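Local structure of 70 kDa protein (Xanthomonas sp., 4B2N) at residues 173-176 with 182-185; 145-150 with 196-201; 260-265 with 318-323. The protein acts as a processive rubber oxygenase, a c-type cytochrome with two covalently bound haem groups that cleaves rubber with dioxygen. All blocks are in the same frame, centred on the assembly; numbering follows the deposited sequence. Where two conformers were deposited one is given.

Interactions 1 and 2 have their centres about 18 Å apart, and segments 145-150 and 173-176 touch. Along the sequence interaction 1 falls wholly between the two halves of interaction 2. It closes the loop between strands 173-174 and 186-189, adjacent strands of a three-stranded antiparallel sheet. The residues that attach the first haem, Cys-191, Cys-194 and His-195, lie between segments 182-185 and 196-201, so these two segments flank the haem-attachment motif in sequence. Interaction 3 comes later, joining the ends of helices 253-261 and 312-319; its centre is about 21 Å from that of interaction 1 and about 30 Å from that of interaction 2.

Interaction 1 (173-176 with 182-185)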
loop_
_atom_site.group_PDB
_atom_site.type_symbol
_atom_site.label_atom_id
_atom_site.label_comp_id
_atom_site.label_asym_id
_atom_site.label_seq_id
_atom_site.Cartn_x
_atom_site.Cartn_y
_atom_site.Cartn_z
ATOM N N LEU A 173 3.510 -11.923 -9.386
ATOM C CA LEU A 173 3.717 -13.288 -8.862
ATOM C C LEU A 173 5.217 -13.468 -8.882
ATOM O O LEU A 173 5.947 -12.801 -9.670
ATOM C CB LEU A 173 3.115 -14.412 -9.732
ATOM C CG LEU A 173 1.567 -14.402 -9.834
ATOM C CD1 LEU A 173 0.997 -15.440 -10.805
ATOM C CD2 LEU A 173 0.865 -14.487 -8.459
ATOM N N ILE A 174 5.671 -14.431 -8.053
ATOM C CA ILE A 174 7.085 -14.691 -7.988
ATOM C C ILE A 174 7.336 -16.139 -7.622
ATOM O O ILE A 174 6.598 -16.734 -6.824
ATOM C CB ILE A 174 7.802 -13.682 -6.989
ATOM C CG1 ILE A 174 9.326 -13.704 -7.199
ATOM C CG2 ILE A 174 7.402 -13.986 -5.509
ATOM C CD1 ILE A 174 10.133 -12.704 -6.334
ATOM N N GLN A 175 8.377 -16.697 -8.217
ATOM C CA GLN A 175 8.998 -17.858 -7.641
ATOM C C GLN A 175 10.180 -17.395 -6.742
ATOM O O GLN A 175 10.140 -17.595 -5.524
ATOM C CB GLN A 175 9.502 -18.851 -8.713
ATOM C CG GLN A 175 10.426 -19.925 -8.135
ATOM C CD GLN A 175 11.297 -20.684 -9.135
ATOM O OE1 GLN A 175 11.723 -21.779 -8.823
ATOM N NE2 GLN A 175 11.584 -20.089 -10.300
ATOM N N GLY A 176 11.200 -16.782 -7.366
ATOM C CA GLY A 176 12.250 -16.176 -6.648
ATOM C C GLY A 176 13.124 -17.144 -5.892
ATOM O O GLY A 176 13.049 -18.354 -6.109
ATOM N N ARG A 182 18.405 -20.201 -2.936
ATOM C CA ARG A 182 18.003 -21.099 -4.010
ATOM C C ARG A 182 16.637 -20.775 -4.578
ATOM O O ARG A 182 15.735 -20.336 -3.868
ATOM C CB ARG A 182 18.095 -22.536 -3.557
ATOM C CG ARG A 182 19.557 -22.901 -3.364
ATOM C CD ARG A 182 19.668 -24.302 -2.858
ATOM N NE ARG A 182 19.069 -25.284 -3.766
ATOM C CZ ARG A 182 19.697 -25.793 -4.814
ATOM N NH1 ARG A 182 20.898 -25.339 -5.117
ATOM N NH2 ARG A 182 19.126 -26.745 -5.550
ATOM N N TRP A 183 16.483 -21.037 -5.864
ATOM C CA TRP A 183 15.167 -20.929 -6.501
ATOM C C TRP A 183 14.218 -21.877 -5.803
ATOM O O TRP A 183 14.523 -23.060 -5.621
ATOM C CB TRP A 183 15.211 -21.292 -7.994
ATOM C CG TRP A 183 15.989 -20.269 -8.801
ATOM C CD1 TRP A 183 17.275 -20.415 -9.288
ATOM C CD2 TRP A 183 15.564 -18.944 -9.230
ATOM N NE1 TRP A 183 17.676 -19.313 -9.969
ATOM C CE2 TRP A 183 16.687 -18.402 -10.010
ATOM C CE3 TRP A 183 14.401 -18.178 -9.079
ATOM C CZ2 TRP A 183 16.642 -17.169 -10.600
ATOM C CZ3 TRP A 183 14.369 -16.896 -9.659
ATOM C CH2 TRP A 183 15.490 -16.395 -10.406
ATOM N N THR A 184 13.027 -21.405 -5.487
ATOM C CA THR A 184 12.167 -22.150 -4.521
ATOM C C THR A 184 11.309 -23.225 -5.165
ATOM O O THR A 184 10.848 -24.138 -4.480
ATOM C CB THR A 184 11.270 -21.152 -3.860
ATOM O OG1 THR A 184 10.322 -20.625 -4.824
ATOM C CG2 THR A 184 12.164 -20.042 -3.382
ATOM N N GLY A 185 11.004 -23.070 -6.450
ATOM C CA GLY A 185 10.021 -24.022 -7.042
ATOM C C GLY A 185 8.586 -23.826 -6.565
ATOM O O GLY A 185 7.716 -24.659 -6.853
#
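Gly-176 and Thr-184 join the two ends of the loop between antiparallel strands 173-174 and 186-189, where Thr-184 N donates to Gly-176 O at 3.1 Å. The same oxygen is crowded by Trp-183: ring atom CE3 lies 3.3 Å from Gly-176 O, and Trp-183 CA makes a C-H...O contact with it. Tight packing continues at Gln-175, whose extended side chain, with CG anti to the backbone N (chi1 167°), carries the amide across the tryptophan. The amide plane is tilted 36° from the indole, and Gln-175 NE2 sits 3.6 Å from Trp-183 CE3. Gln-175 OE1 uses a lone pair to accept from Gly-185 N at 2.8 Å, a somewhat bent bond with 142° at the hydrogen. Alongside the glutamine stem, Thr-184 OG1 approaches Gln-175 CG to 3.4 Å and accepts from Leu-186 N. On the loose side Arg-182 is exposed, its CB directed away and its side chain adding almost nothing. Since Gln-175 NE2 also donates to Pro-151 O and Gly-164 O, both ends of a buried amide are satisfied, which fixes its rotation and makes the glutamine a polar cross-link between this hairpin loop and its neighbours.

Interaction 2 (145-150 with 196-201)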
loop_
_atom_site.group_PDB
_atom_site.type_symbol
_atom_site.label_atom_id
_atom_site.label_comp_id
_atom_site.label_asym_id
_atom_site.label_seq_id
_atom_site.Cartn_x
_atom_site.Cartn_y
_atom_site.Cartn_z
ATOM N N PRO A 145 2.496 -8.129 -17.708
ATOM C CA PRO A 145 3.792 -8.636 -18.168
ATOM C C PRO A 145 4.883 -7.881 -17.460
ATOM O O PRO A 145 4.857 -6.639 -17.309
ATOM C CB PRO A 145 3.796 -8.424 -19.704
ATOM C CG PRO A 145 2.576 -7.623 -20.018
ATOM C CD PRO A 145 1.657 -7.552 -18.792
ATOM N N ALA A 146 5.768 -8.655 -16.880
ATOM C CA ALA A 146 6.822 -8.065 -16.059
ATOM C C ALA A 146 7.869 -7.407 -16.942
ATOM O O ALA A 146 8.125 -7.869 -18.017
ATOM C CB ALA A 146 7.491 -9.187 -15.206
ATOM N N PRO A 147 8.504 -6.328 -16.450
ATOM C CA PRO A 147 9.604 -5.719 -17.164
ATOM C C PRO A 147 10.963 -6.377 -16.826
ATOM O O PRO A 147 11.979 -5.857 -17.216
ATOM C CB PRO A 147 9.596 -4.270 -16.627
ATOM C CG PRO A 147 9.103 -4.445 -15.238
ATOM C CD PRO A 147 8.283 -5.706 -15.153
ATOM N N PHE A 148 10.972 -7.503 -16.120
ATOM C CA PHE A 148 12.182 -8.219 -15.894
ATOM C C PHE A 148 11.872 -9.708 -16.123
ATOM O O PHE A 148 10.692 -10.098 -16.217
ATOM C CB PHE A 148 12.746 -8.027 -14.490
ATOM C CG PHE A 148 11.721 -8.178 -13.399
ATOM C CD1 PHE A 148 11.007 -7.032 -12.933
ATOM C CD2 PHE A 148 11.511 -9.410 -12.793
ATOM C CE1 PHE A 148 10.042 -7.170 -11.896
ATOM C CE2 PHE A 148 10.541 -9.551 -11.752
ATOM C CZ PHE A 148 9.807 -8.441 -11.353
ATOM N N ARG A 149 12.930 -10.491 -16.178
ATOM C CA ARG A 149 12.787 -11.960 -16.373
ATOM C C ARG A 149 12.353 -12.455 -14.973
ATOM O O ARG A 149 12.994 -12.116 -13.946
ATOM C CB ARG A 149 14.120 -12.574 -16.792
ATOM C CG ARG A 149 14.088 -14.085 -16.931
ATOM C CD ARG A 149 15.492 -14.583 -17.206
ATOM N NE ARG A 149 15.368 -15.982 -17.113
ATOM C CZ ARG A 149 15.776 -16.678 -16.077
ATOM N NH1 ARG A 149 16.455 -16.097 -15.078
ATOM N NH2 ARG A 149 15.548 -17.974 -16.134
ATOM N N ASN A 150 11.230 -13.171 -14.937
ATOM C CA ASN A 150 10.555 -13.494 -13.670
ATOM C C ASN A 150 10.243 -14.980 -13.793
ATOM O O ASN A 150 9.160 -15.368 -14.131
ATOM C CB ASN A 150 9.301 -12.636 -13.593
ATOM C CG ASN A 150 8.567 -12.779 -12.222
ATOM O OD1 ASN A 150 7.353 -12.421 -12.121
ATOM N ND2 ASN A 150 9.221 -13.334 -11.232
ATOM N N ASP A 196 2.571 -2.270 -7.714
ATOM C CA ASP A 196 3.082 -1.934 -9.036
ATOM C C ASP A 196 2.007 -2.168 -10.110
ATOM O O ASP A 196 1.106 -3.043 -9.968
ATOM C CB ASP A 196 4.351 -2.783 -9.415
ATOM C CG ASP A 196 5.587 -2.307 -8.611
ATOM O OD1 ASP A 196 6.023 -1.164 -8.800
ATOM O OD2 ASP A 196 6.052 -3.065 -7.755
ATOM N N SER A 197 2.135 -1.423 -11.217
ATOM C CA SER A 197 1.256 -1.702 -12.368
ATOM C C SER A 197 1.809 -0.990 -13.566
ATOM O O SER A 197 2.734 -0.229 -13.415
ATOM C CB SER A 197 -0.158 -1.177 -12.103
ATOM O OG SER A 197 -0.078 0.193 -11.671
ATOM N N ARG A 198 1.234 -1.250 -14.749
ATOM C CA ARG A 198 1.642 -0.555 -15.972
ATOM C C ARG A 198 0.510 0.378 -16.232
ATOM O O ARG A 198 -0.636 -0.064 -16.136
ATOM C CB ARG A 198 1.729 -1.575 -17.110
ATOM C CG ARG A 198 2.970 -2.439 -17.037
ATOM C CD ARG A 198 3.055 -3.289 -18.316
ATOM N NE ARG A 198 4.267 -4.122 -18.298
ATOM C CZ ARG A 198 5.440 -3.722 -18.792
ATOM N NH1 ARG A 198 5.563 -2.469 -19.280
ATOM N NH2 ARG A 198 6.493 -4.498 -18.698
ATOM N N LEU A 199 0.808 1.627 -16.578
ATOM C CA LEU A 199 -0.161 2.482 -17.215
ATOM C C LEU A 199 0.324 2.741 -18.650
ATOM O O LEU A 199 1.332 3.460 -18.836
ATOM C CB LEU A 199 -0.284 3.802 -16.447
ATOM C CG LEU A 199 -1.241 4.789 -17.098
ATOM C CD1 LEU A 199 -2.606 4.082 -17.294
ATOM C CD2 LEU A 199 -1.395 6.031 -16.222
ATOM N N GLY A 200 -0.479 2.248 -19.639
ATOM C CA GLY A 200 -0.060 2.085 -21.039
ATOM C C GLY A 200 0.507 0.695 -21.256
ATOM O O GLY A 200 1.117 0.139 -20.356
ATOM N N THR A 201 0.263 0.135 -22.422
ATOM C CA THR A 201 0.895 -1.080 -22.817
ATOM C C THR A 201 2.420 -0.838 -22.798
ATOM O O THR A 201 2.940 0.317 -22.742
ATOM C CB THR A 201 0.467 -1.509 -24.266
ATOM O OG1 THR A 201 0.885 -0.486 -25.194
ATOM C CG2 THR A 201 -1.002 -1.630 -24.356
#
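Pro-145 and Arg-198 bring two irregular segments together with their CA atoms 8.6 Å apart, so the backbones stay well separated and one side chain bridges them. Arg-198 runs extended from CG to NE, and the turn about its CD-NE bond (chi4 -90°) sets the guanidinium roughly crosswise to that stem. The group then grips Pro-145 O side-on with two nitrogens: NE donates to Pro-145 O at 2.8 Å, and NH2 donates to this same oxygen at 3.0 Å. The NE bond is the straighter, 155° at the hydrogen against 138° for NH2. Pro-145 O lies in the guanidinium plane, yet NH2 stands well above the carbonyl plane of Pro-145, off its lone pairs, while NE is only slightly tilted from it. Next along the chain, Ala-146 O also lies in plane at the guanidinium edge, while Pro-147 CB comes within 3.7 Å of Arg-198 NH2. The two prolines are exposed, whereas the arginine is buried. Segment 145-150 links helix 133-141 to strand 151-152, and segment 196-201 leaves helix 192-195, which bears the axial haem ligand His-195, on the way to helix 218-226; Pro-147 touches Phe-207, and Pro-145 touches Tyr-555.

Interaction 3 (260-265 with 318-323); sequences ALFDME and GVANIF
Phe-262 has CG anti to its carbonyl carbon (chi1 -61°), which sends the ring from the end of helix 253-261 toward the chain leaving helix 312-319. From the other segment Ile-322 answers with chi1 -125°, off the staggered positions and perhaps somewhat strained, which with chi2 66° puts Ile-322 CD1 4.1 Å from Phe-262 CZ. The outer atoms of the Phe-262 ring do most of the touching: CZ lies 3.8 Å from Ala-320 CA, CE2 is 4.2 Å from Ala-320 CB, and CZ also comes to 3.9 Å from Val-319 O. Val-319 O, Ala-320 CA and Ile-322 CD1 meet the ring obliquely. Within its own segment Leu-261 CB covers one face of the Phe-262 ring, offset toward the rim. Each segment starts at a helix end, weakly bonded at 260-261 and regular at 318-319, and makes an Asx turn after leaving it. In the first, Asp-263 OD1 accepts from Glu-265 N at 2.8 Å; in the second, Asn-321 OD1 accepts from Phe-323 N at 2.7 Å, in the carbonyl plane of the amide. Both turn residues are also held from outside: Asp-263 OD2 forms a salt bridge with Arg-473 of helix 467-481, and Asn-321 ND2 donates to Phe-107 O. The buried carbonyl Val-319 O, beside the aromatic ring, accepts from Arg-329 NE. Helix 599-607 packs against the contact, its Tyr-607 meeting both Leu-261 and Ile-322, and the side chain of Val-319 comes within about 9 Å of a bound haem c.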
loop_
_atom_site.group_PDB
_atom_site.type_symbol
_atom_site.label_atom_id
_atom_site.label_comp_id
_atom_site.label_asym_id
_atom_site.label_seq_id
_atom_site.Cartn_x
_atom_site.Cartn_y
_atom_site.Cartn_z
ATOM N N ALA A 260 -2.170 -12.778 16.824
ATOM C CA ALA A 260 -2.819 -14.083 16.966
ATOM C C ALA A 260 -1.877 -15.234 16.723
ATOM O O ALA A 260 -2.015 -16.228 17.365
ATOM C CB ALA A 260 -3.997 -14.221 16.000
ATOM N N LEU A 261 -0.933 -15.100 15.779
ATOM C CA LEU A 261 -0.150 -16.230 15.299
ATOM C C LEU A 261 1.251 -16.160 15.877
ATOM O O LEU A 261 1.825 -17.198 16.193
ATOM C CB LEU A 261 -0.038 -16.163 13.779
ATOM C CG LEU A 261 -1.038 -16.959 12.894
ATOM C CD1 LEU A 261 -2.430 -17.044 13.491
ATOM C CD2 LEU A 261 -1.085 -16.336 11.474
ATOM N N PHE A 262 1.760 -14.928 16.086
ATOM C CA PHE A 262 3.221 -14.743 16.285
ATOM C C PHE A 262 3.476 -14.086 17.597
ATOM O O PHE A 262 2.779 -13.176 17.959
ATOM C CB PHE A 262 3.858 -13.845 15.199
ATOM C CG PHE A 262 3.706 -14.427 13.803
ATOM C CD1 PHE A 262 4.447 -15.511 13.436
ATOM C CD2 PHE A 262 2.751 -13.917 12.922
ATOM C CE1 PHE A 262 4.295 -16.084 12.176
ATOM C CE2 PHE A 262 2.532 -14.501 11.662
ATOM C CZ PHE A 262 3.341 -15.569 11.274
ATOM N N ASP A 263 4.491 -14.551 18.274
ATOM C CA ASP A 263 4.964 -13.915 19.484
ATOM C C ASP A 263 5.413 -12.498 19.078
ATOM O O ASP A 263 6.162 -12.289 18.106
ATOM C CB ASP A 263 6.134 -14.775 20.014
ATOM C CG ASP A 263 6.742 -14.216 21.295
ATOM O OD1 ASP A 263 7.184 -13.049 21.280
ATOM O OD2 ASP A 263 6.808 -14.929 22.343
ATOM N N MET A 264 4.910 -11.506 19.770
ATOM C CA MET A 264 5.120 -10.149 19.362
ATOM C C MET A 264 6.470 -9.577 19.780
ATOM O O MET A 264 6.754 -8.452 19.443
ATOM C CB MET A 264 4.022 -9.321 20.003
ATOM C CG MET A 264 2.673 -9.763 19.410
ATOM S SD MET A 264 2.381 -9.094 17.750
ATOM C CE MET A 264 2.140 -7.342 18.178
ATOM N N GLU A 265 7.276 -10.380 20.500
ATOM C CA GLU A 265 8.623 -9.991 20.868
ATOM C C GLU A 265 9.680 -10.728 20.056
ATOM O O GLU A 265 10.768 -10.190 19.823
ATOM C CB GLU A 265 8.847 -10.257 22.341
ATOM C CG GLU A 265 8.029 -9.363 23.281
ATOM C CD GLU A 265 8.313 -9.785 24.702
ATOM O OE1 GLU A 265 7.642 -10.689 25.259
ATOM O OE2 GLU A 265 9.269 -9.258 25.268
ATOM N N GLY A 318 6.721 -10.580 4.868
ATOM C CA GLY A 318 7.852 -11.525 4.935
ATOM C C GLY A 318 7.883 -12.252 6.255
ATOM O O GLY A 318 8.239 -13.413 6.347
ATOM N N VAL A 319 7.536 -11.534 7.311
ATOM C CA VAL A 319 7.448 -12.087 8.676
ATOM C C VAL A 319 6.303 -13.072 8.665
ATOM O O VAL A 319 6.402 -14.154 9.266
ATOM C CB VAL A 319 7.136 -10.965 9.733
ATOM C CG1 VAL A 319 6.783 -11.593 11.080
ATOM C CG2 VAL A 319 8.309 -10.015 9.851
ATOM N N ALA A 320 5.196 -12.726 7.996
ATOM C CA ALA A 320 4.015 -13.599 8.147
ATOM C C ALA A 320 4.128 -14.868 7.362
ATOM O O ALA A 320 3.263 -15.677 7.425
ATOM C CB ALA A 320 2.704 -12.883 7.785
ATOM N N ASN A 321 5.255 -15.128 6.756
ATOM C CA ASN A 321 5.467 -16.376 6.034
ATOM C C ASN A 321 5.661 -17.542 7.005
ATOM O O ASN A 321 6.472 -17.470 7.895
ATOM C CB ASN A 321 6.741 -16.185 5.189
ATOM C CG ASN A 321 7.108 -17.402 4.365
ATOM O OD1 ASN A 321 6.992 -18.536 4.794
ATOM N ND2 ASN A 321 7.514 -17.148 3.131
ATOM N N ILE A 322 4.935 -18.641 6.797
ATOM C CA ILE A 322 4.798 -19.678 7.789
ATOM C C ILE A 322 5.977 -20.600 7.771
ATOM O O ILE A 322 6.195 -21.410 8.708
ATOM C CB ILE A 322 3.444 -20.426 7.564
ATOM C CG1 ILE A 322 2.682 -20.383 8.839
ATOM C CG2 ILE A 322 3.569 -21.759 6.811
ATOM C CD1 ILE A 322 2.294 -18.950 9.146
ATOM N N PHE A 323 6.758 -20.484 6.708
ATOM C CA PHE A 323 7.899 -21.376 6.579
ATOM C C PHE A 323 9.169 -20.863 7.280
ATOM O O PHE A 323 10.107 -21.617 7.438
ATOM C CB PHE A 323 8.143 -21.659 5.094
ATOM C CG PHE A 323 6.996 -22.375 4.407
ATOM C CD1 PHE A 323 6.473 -23.576 4.939
ATOM C CD2 PHE A 323 6.474 -21.880 3.197
ATOM C CE1 PHE A 323 5.447 -24.255 4.305
ATOM C CE2 PHE A 323 5.440 -22.586 2.524
ATOM C CZ PHE A 323 4.921 -23.757 3.096
#